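Local atomic coordinates of vesicular integral-membrane protein VIP36 (Canis lupus familiaris, PDB entry 2DUR), a protein that acts as a calcium-dependent lectin of the early secretory pathway, binding high-mannose glycans and helping to transport and sort the glycoproteins that carry them. Residues 53-64 with 200-208. Sequence-based numbering, arbitrary orientation.
Sequences IWNHQPCFLKDW and PTGYYFGAS
I53 and A207 pair through two backbone hydrogen bonds where strands 53-55 and 204-208 run antiparallel, their axes 4.9 Å apart, and N55 N to F205 O (2.9 Å) adds a third. Beyond this pair a water bridges the segments: it donates to N55 OD1 and Q57 O and accepts from F205 N. N55 OD1 also hydrogen-bonds H10 ND1, and its ND2 the carbonyl of E9. Further on, C59 N reaches Y203 O and G202 N reaches C59 O (2.7 Å). With CG turned beside its own backbone N (chi1 -71°), F205 sets its CZ over the middle of the W64 indole, by the CD2-CE2 bond, a T-shaped stack with planes at 89°. F205 CE2 meets C59 CB at 3.6 Å, and C59 SG lies at the edge of the F205 ring, a sulfur-aromatic contact. Two glycines let aromatics close down on the backbone: G206 CA sits over a face of W54, and G202 CA over F60, 3.9 Å from its centroid. The Y204 ring runs alongside P58, with P58 CG 3.6 Å from Y204 OH. Strands 49-55 and 204-211 are neighbours in one sheet, whereas W64 and L225, which both pack on F205, belong to the other, so F205 lies between the two sheets of the legume-lectin-like beta sandwich.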
# COMPACT_ATOMS: atom_id res chain seq x y z
N ILE A 53 2.63 0.50 9.89
CA ILE A 53 3.71 -0.47 10.10
C ILE A 53 4.77 -0.17 9.04
O ILE A 53 4.45 0.23 7.91
CB ILE A 53 3.23 -1.96 10.00
CG1 ILE A 53 2.54 -2.26 8.66
CG2 ILE A 53 2.30 -2.33 11.16
CD1 ILE A 53 2.26 -3.76 8.45
N TRP A 54 6.03 -0.29 9.43
CA TRP A 54 7.13 0.06 8.55
C TRP A 54 8.20 -1.01 8.63
O TRP A 54 8.64 -1.38 9.70
CB TRP A 54 7.68 1.45 8.89
CG TRP A 54 6.72 2.52 8.44
CD1 TRP A 54 5.77 3.17 9.19
CD2 TRP A 54 6.59 3.03 7.10
NE1 TRP A 54 5.07 4.08 8.40
CE2 TRP A 54 5.55 4.00 7.11
CE3 TRP A 54 7.26 2.75 5.89
CZ2 TRP A 54 5.16 4.70 5.96
CZ3 TRP A 54 6.87 3.46 4.73
CH2 TRP A 54 5.83 4.41 4.78
N ASN A 55 8.60 -1.52 7.46
CA ASN A 55 9.63 -2.58 7.39
C ASN A 55 10.96 -2.01 7.83
O ASN A 55 11.27 -0.85 7.54
CB ASN A 55 9.63 -3.08 5.93
CG ASN A 55 10.38 -4.39 5.69
OD1 ASN A 55 10.95 -4.55 4.60
ND2 ASN A 55 10.32 -5.35 6.61
N HIS A 56 11.76 -2.80 8.57
CA HIS A 56 13.05 -2.34 9.09
C HIS A 56 14.09 -2.03 8.02
O HIS A 56 14.81 -1.04 8.11
CB HIS A 56 13.64 -3.42 9.99
CG HIS A 56 13.12 -3.39 11.39
ND1 HIS A 56 13.87 -3.84 12.46
CD2 HIS A 56 11.94 -2.97 11.90
CE1 HIS A 56 13.17 -3.69 13.57
NE2 HIS A 56 12.00 -3.17 13.26
N GLN A 57 14.20 -2.91 7.02
CA GLN A 57 15.28 -2.83 6.06
C GLN A 57 14.81 -2.24 4.74
O GLN A 57 13.77 -2.67 4.23
CB GLN A 57 15.85 -4.22 5.81
CG GLN A 57 16.58 -4.83 7.03
CD GLN A 57 17.66 -3.90 7.57
OE1 GLN A 57 18.64 -3.61 6.88
NE2 GLN A 57 17.46 -3.41 8.80
N PRO A 58 15.60 -1.31 4.16
CA PRO A 58 15.27 -0.82 2.81
C PRO A 58 15.28 -1.98 1.82
O PRO A 58 16.07 -2.93 1.99
CB PRO A 58 16.41 0.14 2.47
CG PRO A 58 17.11 0.43 3.75
CD PRO A 58 16.83 -0.71 4.69
N CYS A 59 14.41 -1.90 0.81
CA CYS A 59 14.36 -2.90 -0.25
C CYS A 59 15.27 -2.51 -1.42
O CYS A 59 15.07 -1.45 -2.03
CB CYS A 59 12.93 -3.05 -0.78
SG CYS A 59 12.79 -4.33 -2.06
N PHE A 60 16.23 -3.38 -1.76
CA PHE A 60 17.13 -3.10 -2.89
C PHE A 60 16.82 -3.97 -4.12
O PHE A 60 17.60 -3.97 -5.08
CB PHE A 60 18.61 -3.18 -2.48
CG PHE A 60 19.01 -2.09 -1.53
CD1 PHE A 60 18.95 -2.29 -0.14
CD2 PHE A 60 19.44 -0.85 -2.00
CE1 PHE A 60 19.31 -1.30 0.74
CE2 PHE A 60 19.82 0.17 -1.10
CZ PHE A 60 19.74 -0.07 0.28
N LEU A 61 15.70 -4.67 -4.09
CA LEU A 61 15.23 -5.43 -5.26
C LEU A 61 14.75 -4.48 -6.36
O LEU A 61 13.96 -3.59 -6.09
CB LEU A 61 14.07 -6.35 -4.90
CG LEU A 61 14.34 -7.44 -3.84
CD1 LEU A 61 13.08 -8.21 -3.62
CD2 LEU A 61 15.47 -8.36 -4.27
N LYS A 62 15.21 -4.69 -7.59
CA LYS A 62 14.71 -3.91 -8.72
C LYS A 62 13.37 -4.42 -9.23
O LYS A 62 12.56 -3.65 -9.76
CB LYS A 62 15.72 -3.93 -9.87
CG LYS A 62 17.06 -3.33 -9.55
CD LYS A 62 17.99 -3.56 -10.75
CE LYS A 62 19.40 -3.08 -10.47
NZ LYS A 62 20.08 -3.91 -9.45
N ASP A 63 13.12 -5.71 -9.09
CA ASP A 63 11.90 -6.31 -9.62
C ASP A 63 11.22 -7.13 -8.53
O ASP A 63 11.79 -8.11 -8.02
CB ASP A 63 12.22 -7.21 -10.83
CG ASP A 63 13.14 -6.52 -11.80
OD1 ASP A 63 12.64 -5.79 -12.67
OD2 ASP A 63 14.37 -6.71 -11.68
N TRP A 64 10.00 -6.72 -8.17
CA TRP A 64 9.35 -7.34 -7.02
C TRP A 64 7.84 -7.39 -7.15
O TRP A 64 7.23 -6.70 -7.98
CB TRP A 64 9.75 -6.63 -5.72
CG TRP A 64 9.65 -5.11 -5.75
CD1 TRP A 64 10.66 -4.24 -5.95
CD2 TRP A 64 8.46 -4.32 -5.56
NE1 TRP A 64 10.21 -2.94 -5.89
CE2 TRP A 64 8.86 -2.97 -5.64
CE3 TRP A 64 7.12 -4.63 -5.31
CZ2 TRP A 64 7.94 -1.91 -5.50
CZ3 TRP A 64 6.19 -3.57 -5.18
CH2 TRP A 64 6.62 -2.23 -5.26
N PRO A 200 13.34 4.45 -7.39
CA PRO A 200 14.65 3.94 -6.97
C PRO A 200 14.56 2.67 -6.13
O PRO A 200 13.49 2.32 -5.61
CB PRO A 200 15.18 5.09 -6.12
CG PRO A 200 13.93 5.66 -5.48
CD PRO A 200 12.92 5.62 -6.57
N THR A 201 15.69 1.99 -5.99
CA THR A 201 15.85 0.97 -4.96
C THR A 201 16.19 1.71 -3.66
O THR A 201 16.52 2.90 -3.70
CB THR A 201 17.02 0.04 -5.30
OG1 THR A 201 18.16 0.84 -5.65
CG2 THR A 201 16.66 -0.92 -6.45
N GLY A 202 16.13 1.01 -2.52
CA GLY A 202 16.52 1.57 -1.24
C GLY A 202 15.38 2.23 -0.46
O GLY A 202 15.61 2.90 0.56
N TYR A 203 14.15 2.08 -0.94
CA TYR A 203 12.98 2.63 -0.23
C TYR A 203 12.39 1.58 0.73
O TYR A 203 12.78 0.40 0.70
CB TYR A 203 11.94 3.12 -1.25
CG TYR A 203 12.17 4.52 -1.81
CD1 TYR A 203 13.35 5.21 -1.59
CD2 TYR A 203 11.16 5.15 -2.58
CE1 TYR A 203 13.55 6.51 -2.10
CE2 TYR A 203 11.35 6.43 -3.11
CZ TYR A 203 12.53 7.11 -2.85
OH TYR A 203 12.69 8.37 -3.38
N TYR A 204 11.45 2.01 1.58
CA TYR A 204 10.84 1.15 2.60
C TYR A 204 9.42 0.75 2.28
O TYR A 204 8.61 1.59 1.87
CB TYR A 204 10.82 1.90 3.96
CG TYR A 204 12.17 2.19 4.50
CD1 TYR A 204 12.79 3.40 4.24
CD2 TYR A 204 12.85 1.24 5.30
CE1 TYR A 204 14.06 3.67 4.73
CE2 TYR A 204 14.12 1.50 5.78
CZ TYR A 204 14.72 2.72 5.49
OH TYR A 204 15.98 3.01 5.97
N PHE A 205 9.08 -0.52 2.49
CA PHE A 205 7.68 -0.91 2.44
C PHE A 205 6.99 -0.56 3.75
O PHE A 205 7.54 -0.73 4.83
CB PHE A 205 7.51 -2.41 2.17
CG PHE A 205 7.87 -2.78 0.75
CD1 PHE A 205 7.00 -2.45 -0.27
CD2 PHE A 205 9.08 -3.42 0.46
CE1 PHE A 205 7.30 -2.77 -1.59
CE2 PHE A 205 9.40 -3.74 -0.87
CZ PHE A 205 8.50 -3.41 -1.88
N GLY A 206 5.77 -0.08 3.61
CA GLY A 206 4.94 0.27 4.79
C GLY A 206 3.47 0.12 4.48
O GLY A 206 3.06 -0.02 3.32
N ALA A 207 2.64 0.14 5.53
CA ALA A 207 1.19 0.16 5.33
C ALA A 207 0.64 1.04 6.44
O ALA A 207 1.19 1.07 7.54
CB ALA A 207 0.56 -1.26 5.42
N SER A 208 -0.43 1.76 6.13
CA SER A 208 -1.06 2.61 7.11
C SER A 208 -2.55 2.71 6.88
O SER A 208 -3.09 2.34 5.82
CB SER A 208 -0.40 4.01 7.12
OG SER A 208 -0.63 4.67 5.87
O HOH W 1 11.25 -2.40 3.03